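Local coordinates for putative uncharacterized protein (PDB 2Z6V) that probably transfers a sulfuryl group from the donor PAPS to an acceptor whose identity is not established, as a mycobacterial sulfotransferase, at residues T64-F68 / S206-T210; G113-T117 / A278-L282; W270-Y276 / F399-L403. All blocks are in the same frame, centred on the assembly; numbering follows the deposited sequence.

Contact 1: T64-F68 / S206-T210. With PLM (palmitic acid), chain C.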
# COMPACT_ATOMS: atom_id res chain seq x y z
N THR A 64 -14.21 17.26 -14.01
CA THR A 64 -15.67 17.33 -13.96
C THR A 64 -16.37 17.37 -12.60
O THR A 64 -17.34 18.11 -12.43
CB THR A 64 -16.29 16.17 -14.76
OG1 THR A 64 -15.94 14.92 -14.15
CG2 THR A 64 -15.78 16.18 -16.20
N SER A 65 -15.92 16.57 -11.64
CA SER A 65 -16.59 16.56 -10.34
C SER A 65 -16.51 17.88 -9.58
O SER A 65 -15.45 18.49 -9.47
CB SER A 65 -16.02 15.45 -9.45
OG SER A 65 -16.72 15.41 -8.22
N PRO A 66 -17.67 18.34 -9.07
CA PRO A 66 -17.78 19.59 -8.32
C PRO A 66 -17.39 19.43 -6.85
O PRO A 66 -17.22 20.42 -6.15
CB PRO A 66 -19.26 19.94 -8.47
CG PRO A 66 -19.90 18.59 -8.44
CD PRO A 66 -19.01 17.79 -9.37
N VAL A 67 -17.25 18.19 -6.39
CA VAL A 67 -16.88 17.96 -5.00
C VAL A 67 -15.44 18.38 -4.69
O VAL A 67 -15.08 18.58 -3.53
CB VAL A 67 -17.08 16.49 -4.62
CG1 VAL A 67 -16.72 16.27 -3.16
CG2 VAL A 67 -18.52 16.11 -4.87
N PHE A 68 -14.62 18.51 -5.73
CA PHE A 68 -13.22 18.90 -5.56
C PHE A 68 -13.03 20.38 -5.27
O PHE A 68 -13.72 21.24 -5.82
CB PHE A 68 -12.41 18.55 -6.82
CG PHE A 68 -12.00 17.12 -6.91
CD1 PHE A 68 -11.21 16.55 -5.92
CD2 PHE A 68 -12.41 16.33 -7.98
CE1 PHE A 68 -10.82 15.21 -6.00
CE2 PHE A 68 -12.03 15.00 -8.07
CZ PHE A 68 -11.24 14.44 -7.07
N SER A 206 -9.31 6.93 -2.92
CA SER A 206 -9.59 7.65 -1.69
C SER A 206 -9.49 9.16 -1.93
O SER A 206 -9.85 9.96 -1.07
CB SER A 206 -8.64 7.21 -0.57
OG SER A 206 -7.30 7.43 -0.92
N PHE A 207 -9.00 9.53 -3.10
CA PHE A 207 -8.87 10.94 -3.46
C PHE A 207 -9.97 11.31 -4.45
O PHE A 207 -9.98 12.42 -4.97
CB PHE A 207 -7.50 11.21 -4.09
CG PHE A 207 -6.38 11.28 -3.10
CD1 PHE A 207 -6.17 12.44 -2.37
CD2 PHE A 207 -5.58 10.18 -2.86
CE1 PHE A 207 -5.16 12.48 -1.39
CE2 PHE A 207 -4.58 10.21 -1.89
CZ PHE A 207 -4.37 11.36 -1.15
N LEU A 208 -10.88 10.38 -4.71
CA LEU A 208 -11.98 10.63 -5.64
C LEU A 208 -13.33 10.57 -4.91
O LEU A 208 -13.54 9.72 -4.05
CB LEU A 208 -11.94 9.63 -6.80
CG LEU A 208 -10.60 9.60 -7.55
CD1 LEU A 208 -10.65 8.60 -8.68
CD2 LEU A 208 -10.28 10.98 -8.09
N PRO A 209 -14.25 11.49 -5.24
CA PRO A 209 -15.57 11.54 -4.60
C PRO A 209 -16.48 10.36 -4.91
O PRO A 209 -17.31 9.98 -4.08
CB PRO A 209 -16.13 12.86 -5.11
CG PRO A 209 -15.54 12.96 -6.48
CD PRO A 209 -14.11 12.56 -6.24
N THR A 210 -16.33 9.78 -6.09
CA THR A 210 -17.16 8.64 -6.47
C THR A 210 -16.39 7.33 -6.38
O THR A 210 -15.25 7.29 -5.92
CB THR A 210 -17.67 8.80 -7.91
OG1 THR A 210 -16.56 9.01 -8.79
CG2 THR A 210 -18.62 9.99 -8.00
C1 PLM C . -9.55 3.92 -1.44
O1 PLM C . -10.71 3.79 -1.88
O2 PLM C . -8.64 4.60 -1.96
C2 PLM C . -9.20 3.19 -0.14
C3 PLM C . -9.63 1.72 -0.20
C4 PLM C . -9.18 0.92 1.03
C5 PLM C . -7.66 0.91 1.17
C6 PLM C . -7.13 2.20 1.81
C7 PLM C . -5.62 2.30 1.64
C8 PLM C . -5.25 2.63 0.19
C9 PLM C . -4.02 1.84 -0.24
CA PLM C . -2.87 2.00 0.76
CB PLM C . -1.85 0.87 0.63
CC PLM C . -2.55 -0.48 0.79
CD PLM C . -3.25 -0.89 -0.51
CE PLM C . -4.36 -1.92 -0.28
CF PLM C . -5.48 -1.30 0.56
CG PLM C . -6.68 -2.24 0.69

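Contact 2: G113-T117 / A278-L282. With PLM (palmitic acid), chain C.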
# COMPACT_ATOMS: atom_id res chain seq x y z
N GLY A 113 -4.36 -8.87 2.60
CA GLY A 113 -5.57 -9.02 3.39
C GLY A 113 -6.40 -7.76 3.36
O GLY A 113 -6.36 -7.00 2.39
N MET A 114 -7.17 -7.51 4.41
CA MET A 114 -7.99 -6.31 4.47
C MET A 114 -7.14 -5.15 4.97
O MET A 114 -6.10 -5.35 5.60
CB MET A 114 -9.15 -6.46 5.45
CG MET A 114 -10.07 -7.64 5.25
SD MET A 114 -11.35 -7.67 6.54
CE MET A 114 -10.38 -8.21 7.98
N PRO A 115 -7.57 -3.91 4.68
CA PRO A 115 -6.79 -2.78 5.18
C PRO A 115 -7.19 -2.62 6.65
O PRO A 115 -8.23 -3.14 7.07
CB PRO A 115 -7.26 -1.62 4.30
CG PRO A 115 -8.69 -1.99 4.00
CD PRO A 115 -8.59 -3.47 3.71
N ARG A 116 -6.37 -1.93 7.43
CA ARG A 116 -6.69 -1.71 8.84
C ARG A 116 -6.58 -2.97 9.70
O ARG A 116 -7.31 -3.12 10.69
CB ARG A 116 -8.11 -1.14 8.99
CG ARG A 116 -8.45 -0.05 7.99
CD ARG A 116 -7.33 0.97 7.92
NE ARG A 116 -7.03 1.49 9.25
CZ ARG A 116 -5.97 2.23 9.54
NH1 ARG A 116 -5.09 2.53 8.59
NH2 ARG A 116 -5.79 2.67 10.78
N THR A 117 -5.68 -3.88 9.34
CA THR A 117 -5.50 -5.11 10.11
C THR A 117 -4.42 -4.98 11.17
O THR A 117 -4.14 -5.93 11.90
CB THR A 117 -5.15 -6.30 9.20
OG1 THR A 117 -4.20 -5.89 8.22
CG2 THR A 117 -6.40 -6.84 8.51
N ALA A 278 -12.23 -3.51 11.25
CA ALA A 278 -11.47 -3.06 10.10
C ALA A 278 -12.30 -2.26 9.11
O ALA A 278 -11.79 -1.33 8.48
CB ALA A 278 -10.84 -4.26 9.40
N THR A 279 -13.58 -2.60 8.97
CA THR A 279 -14.45 -1.90 8.03
C THR A 279 -14.73 -0.46 8.46
O THR A 279 -14.67 0.46 7.65
CB THR A 279 -15.79 -2.64 7.87
OG1 THR A 279 -15.55 -3.91 7.23
CG2 THR A 279 -16.77 -1.83 7.04
N GLY A 280 -15.03 -0.28 9.74
CA GLY A 280 -15.31 1.05 10.25
C GLY A 280 -14.04 1.88 10.26
O GLY A 280 -14.08 3.10 10.08
N SER A 281 -12.92 1.20 10.47
CA SER A 281 -11.62 1.86 10.49
C SER A 281 -11.29 2.33 9.08
O SER A 281 -10.66 3.37 8.90
CB SER A 281 -10.55 0.89 11.00
OG SER A 281 -9.28 1.53 11.07
N LEU A 282 -11.73 1.57 8.08
CA LEU A 282 -11.47 1.95 6.69
C LEU A 282 -12.20 3.24 6.37
O LEU A 282 -11.61 4.17 5.82
CB LEU A 282 -11.93 0.85 5.70
CG LEU A 282 -11.69 1.23 4.23
CD1 LEU A 282 -10.21 1.54 4.03
CD2 LEU A 282 -12.12 0.11 3.31
C1 PLM C . -9.55 3.92 -1.44
O1 PLM C . -10.71 3.79 -1.88
O2 PLM C . -8.64 4.60 -1.96
C2 PLM C . -9.20 3.19 -0.14
C3 PLM C . -9.63 1.72 -0.20
C4 PLM C . -9.18 0.92 1.03
C5 PLM C . -7.66 0.91 1.17
C6 PLM C . -7.13 2.20 1.81
C7 PLM C . -5.62 2.30 1.64
C8 PLM C . -5.25 2.63 0.19
C9 PLM C . -4.02 1.84 -0.24
CA PLM C . -2.87 2.00 0.76
CB PLM C . -1.85 0.87 0.63
CC PLM C . -2.55 -0.48 0.79
CD PLM C . -3.25 -0.89 -0.51
CE PLM C . -4.36 -1.92 -0.28
CF PLM C . -5.48 -1.30 0.56
CG PLM C . -6.68 -2.24 0.69

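Contact 3: W270-Y276 / F399-L403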
# COMPACT_ATOMS: atom_id res chain seq x y z
N TRP A 270 -1.12 -13.90 5.10
CA TRP A 270 -2.46 -13.32 5.14
C TRP A 270 -2.65 -12.71 6.54
O TRP A 270 -2.57 -13.42 7.55
CB TRP A 270 -3.50 -14.41 4.89
CG TRP A 270 -4.89 -13.93 4.60
CD1 TRP A 270 -5.46 -12.76 5.00
CD2 TRP A 270 -5.91 -14.65 3.89
NE1 TRP A 270 -6.77 -12.70 4.59
CE2 TRP A 270 -7.07 -13.85 3.91
CE3 TRP A 270 -5.95 -15.89 3.24
CZ2 TRP A 270 -8.27 -14.25 3.31
CZ3 TRP A 270 -7.15 -16.30 2.64
CH2 TRP A 270 -8.29 -15.48 2.68
N ALA A 271 -2.88 -11.40 6.59
CA ALA A 271 -3.07 -10.69 7.87
C ALA A 271 -4.56 -10.64 8.23
O ALA A 271 -5.38 -10.22 7.42
CB ALA A 271 -2.50 -9.28 7.78
N HIS A 272 -4.89 -11.05 9.45
CA HIS A 272 -6.28 -11.07 9.90
C HIS A 272 -6.59 -10.16 11.07
O HIS A 272 -5.72 -9.82 11.88
CB HIS A 272 -6.68 -12.50 10.28
CG HIS A 272 -6.52 -13.49 9.18
ND1 HIS A 272 -7.34 -13.51 8.07
CD2 HIS A 272 -5.62 -14.48 8.99
CE1 HIS A 272 -6.95 -14.47 7.25
NE2 HIS A 272 -5.91 -15.07 7.79
N ARG A 273 -7.86 -9.79 11.17
CA ARG A 273 -8.35 -8.95 12.25
C ARG A 273 -9.87 -8.87 12.14
O ARG A 273 -10.44 -9.15 11.08
CB ARG A 273 -7.76 -7.54 12.17
CG ARG A 273 -8.23 -6.63 13.30
CD ARG A 273 -7.48 -5.31 13.35
NE ARG A 273 -7.89 -4.52 14.51
CZ ARG A 273 -7.39 -3.32 14.82
NH1 ARG A 273 -6.46 -2.76 14.07
NH2 ARG A 273 -7.83 -2.69 15.91
N ASP A 274 -10.51 -8.52 13.26
CA ASP A 274 -11.96 -8.35 13.33
C ASP A 274 -12.39 -7.59 12.07
O ASP A 274 -12.02 -6.43 11.89
CB ASP A 274 -12.30 -7.54 14.58
CG ASP A 274 -13.78 -7.41 14.82
OD1 ASP A 274 -14.54 -7.22 13.84
OD2 ASP A 274 -14.18 -7.49 16.00
N PRO A 275 -13.16 -8.23 11.18
CA PRO A 275 -13.62 -7.58 9.94
C PRO A 275 -14.55 -6.38 10.13
O PRO A 275 -14.53 -5.44 9.33
CB PRO A 275 -14.29 -8.72 9.18
CG PRO A 275 -14.86 -9.55 10.30
CD PRO A 275 -13.71 -9.59 11.30
N TYR A 276 -15.38 -6.43 11.17
CA TYR A 276 -16.31 -5.34 11.45
C TYR A 276 -15.51 -4.11 11.87
O TYR A 276 -15.78 -2.99 11.43
CB TYR A 276 -17.28 -5.74 12.56
CG TYR A 276 -18.00 -7.05 12.30
CD1 TYR A 276 -18.75 -7.24 11.14
CD2 TYR A 276 -17.92 -8.11 13.21
CE1 TYR A 276 -19.40 -8.44 10.89
CE2 TYR A 276 -18.58 -9.32 12.97
CZ TYR A 276 -19.32 -9.47 11.81
OH TYR A 276 -19.99 -10.64 11.57
N PHE A 399 -18.73 -11.23 5.56
CA PHE A 399 -17.63 -11.93 6.20
C PHE A 399 -18.00 -13.27 6.81
O PHE A 399 -17.21 -13.85 7.56
CB PHE A 399 -17.03 -11.05 7.30
CG PHE A 399 -16.72 -9.64 6.86
CD1 PHE A 399 -15.74 -9.40 5.90
CD2 PHE A 399 -17.41 -8.56 7.41
CE1 PHE A 399 -15.45 -8.10 5.50
CE2 PHE A 399 -17.12 -7.26 7.02
CZ PHE A 399 -16.14 -7.03 6.06
N ALA A 400 -19.19 -13.76 6.50
CA ALA A 400 -19.66 -15.04 7.04
C ALA A 400 -18.64 -16.15 6.84
O ALA A 400 -18.17 -16.75 7.80
CB ALA A 400 -20.98 -15.42 6.39
N GLU A 401 -18.31 -16.43 5.58
CA GLU A 401 -17.35 -17.48 5.25
C GLU A 401 -16.02 -17.18 5.93
O GLU A 401 -15.47 -18.00 6.65
CB GLU A 401 -17.12 -17.56 3.74
CG GLU A 401 -16.37 -18.81 3.30
CD GLU A 401 -15.73 -18.67 1.93
OE1 GLU A 401 -16.33 -18.03 1.04
OE2 GLU A 401 -14.62 -19.22 1.74
N TYR A 402 -15.52 -15.97 5.68
CA TYR A 402 -14.26 -15.51 6.24
C TYR A 402 -14.13 -15.81 7.74
O TYR A 402 -13.13 -16.39 8.17
CB TYR A 402 -14.13 -14.00 6.01
CG TYR A 402 -12.83 -13.41 6.50
CD1 TYR A 402 -11.62 -13.80 5.93
CD2 TYR A 402 -12.81 -12.46 7.51
CE1 TYR A 402 -10.42 -13.25 6.35
CE2 TYR A 402 -11.61 -11.90 7.95
CZ TYR A 402 -10.42 -12.30 7.36
OH TYR A 402 -9.22 -11.77 7.77
N LEU A 403 -15.12 -15.40 8.52
CA LEU A 403 -15.08 -15.63 9.96
C LEU A 403 -15.23 -17.11 10.27
O LEU A 403 -14.78 -17.58 11.31
CB LEU A 403 -16.18 -14.84 10.67
CG LEU A 403 -15.97 -13.33 10.75
CD1 LEU A 403 -17.22 -12.65 11.28
CD2 LEU A 403 -14.78 -13.03 11.64
O HOH W 1 -7.55 -9.94 6.06

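Contact 1: T64-F68 / S206-T210
The Phe68 ring meets segment 206-210 chiefly at its rim: Phe207 O and Leu208 CD2 both lie near its plane, at the edge. The carbonyl oxygen is edge-on to the ring, its nearest atom being Phe68 CE1. Leu208 CD2 stands 3.7 Å from Phe68 CZ, also near the ring plane. Pro209 reaches the same ring obliquely, its CD 3.5 Å from Phe68 CZ, and the two side chains cross at about a right angle. The Phe68 CB does not itself aim across the gap; placing CG beside the backbone N (chi1 -80°) brings the far end of the ring to the partner loop.

Pro209 is the common element on its side, and each ring carbon has its own neighbour. CB lies 3.8 Å from Val67 CB, where the two side chains run past each other in opposite directions, and CD belongs to Phe68. CG faces Ser65 OG at 3.2 Å, a contact of hydroxyl oxygen with carbon. That same OG, anti to its own backbone nitrogen, weakly accepts from Val67 N at 3.4 Å (N-H...O 155°), consistent with a weak ST turn just after helix 50-64.

At the opposite end of 206-210, Ser206 N approaches O2 of the bound palmitic acid at 2.6 Å, and Gln311 NE2 also bonds the lipid.

No hydrogen bond spans the two segments, so their join rests on shape: the Pro209 ring of one loop set against Ser65, Val67 and the Phe68 ring of the other. Directional polar bonds lie beside this join: the weak one from Val67 N to Ser65 OG, that of Thr210 OG1 with Glu61 OE2 on helix 50-64, and a backbone bond between Val67 and Asn295.

Contact 2: G113-T117 / A278-L282
Arg116 and Ala278 bring the backbones closest, with their CA atoms 5.1 Å apart, where the loop after strand 109-113 takes left-handed backbone angles at Arg116 (phi 71°, psi 31°) and passes alongside helix 275-285. The one hydrogen bond across runs from Arg116 NE to Ser281 OG, 2.9 Å long with an N-H...O angle of 155°. The oxygen sits at the guanidinium edge, slightly tilted from its plane, and uses the NE-H rather than the terminal nitrogens. Bends at both chi2 and chi3 fold the arginine back over the helix, its CG 3.6 Å from Ala278 O, while Ser281 CB points toward the loop and its OG reaches NE.

Beside this bond the contact is mostly apolar. Met114 CE approaches Ala278 CB, a methyl that also lies against the carbonyl Pro115 O, 3.7 Å away. Pro115 and Leu282 cross obliquely, CG to CD1 at 3.8 Å, and both border the bound palmitic acid, whose CG lies 3.7 Å from Pro115 CB. Within the loop, Thr117 OG1 donates to Met114 O.

The loop sequence and its position after a central parallel strand are consistent with the phosphosulfate-binding loop of PAPS-dependent sulfotransferases. A sulfate about 4 Å from the Arg116 side chain, probably from the crystallisation liquor, may mark an anion pocket. Helix 301-326 packs against the contact through Met312 and His315, while Tyr402 of helix 392-405 touches Met114. The loop is thus held between the C-terminal end of the central strand 109-113 and helices 275-285, 301-326 and 392-405.

Contact 3: W270-Y276 / F399-L403
The contact belongs to the strand-loop-helix unit formed by strand 267-272 and helix 275-285, against which helix 392-405 packs; in PAPS-dependent sulfotransferases the equivalent unit helps bind the 3'-phosphate of the donor. The segment axes of strand 270-272 and helix 399-403 pass 13.0 Å apart at 102°, and the contact is made by side chains.

Tyr402 makes the polar link. With CG anti to the backbone N (chi1 -177°), it extends from the helix until its hydroxyl lies at the edge of the His272 ring, 2.6 Å from ND1. That hydrogen bond is nearly straight, at 172°, and either partner could donate. The rings themselves meet rim to rim. A water 3.0 Å from Tyr402 OH also donates to Ala271 O and accepts from Trp270 NE1, linking the tyrosine to the strand on a second path. Trp270 CZ2 approaches the Tyr402 ring edge, 3.9 Å from CE1, and His272 CE1 lies over a face of the indole.

At the start of helix 275-285, Pro275 CB stands over the centre of the Phe399 ring, 3.5 Å from its centroid, a CH-pi contact. Leu403 CD2 touches Pro275 CD at 3.6 Å, and its other branch, CD1, packs 3.8 Å from Tyr276 CZ. Asp274 N-caps helix 275-285 through OD1, which accepts weakly from Tyr276 N and also bonds Lys277 N. Arg273, turned away, pairs with Glu411.

The chemistry divides in two. Histidine and water hold the buried phenol oxygen in place and satisfy it, giving the strand end a polar tie to helix 392-405; the Pro275, Tyr276 and Leu403 contacts are largely apolar, with one CH-pi contact, and join the first turn of helix 275-285 to helix 392-405.

How the contacts relate
Contacts 2 and 3 are buried and share helix 275-285, their centres about 10 Å apart; contact 1 is only partly buried, joining two loops. Contacts 2 and 3 touch directly: Met114 CE lies 3.2 Å from Arg273 O, and Thr279 packs on Phe399. Contact 1 meets neither, though it and contact 2 both border the palmitic acid, one near the carboxylate and the other along the chain. Chemistry follows place: contact 1 has no hydrogen bond across, contact 2 has one arginine-serine bond at its partly exposed edge, and contact 3 has a buried tyrosine-histidine bond reinforced by water.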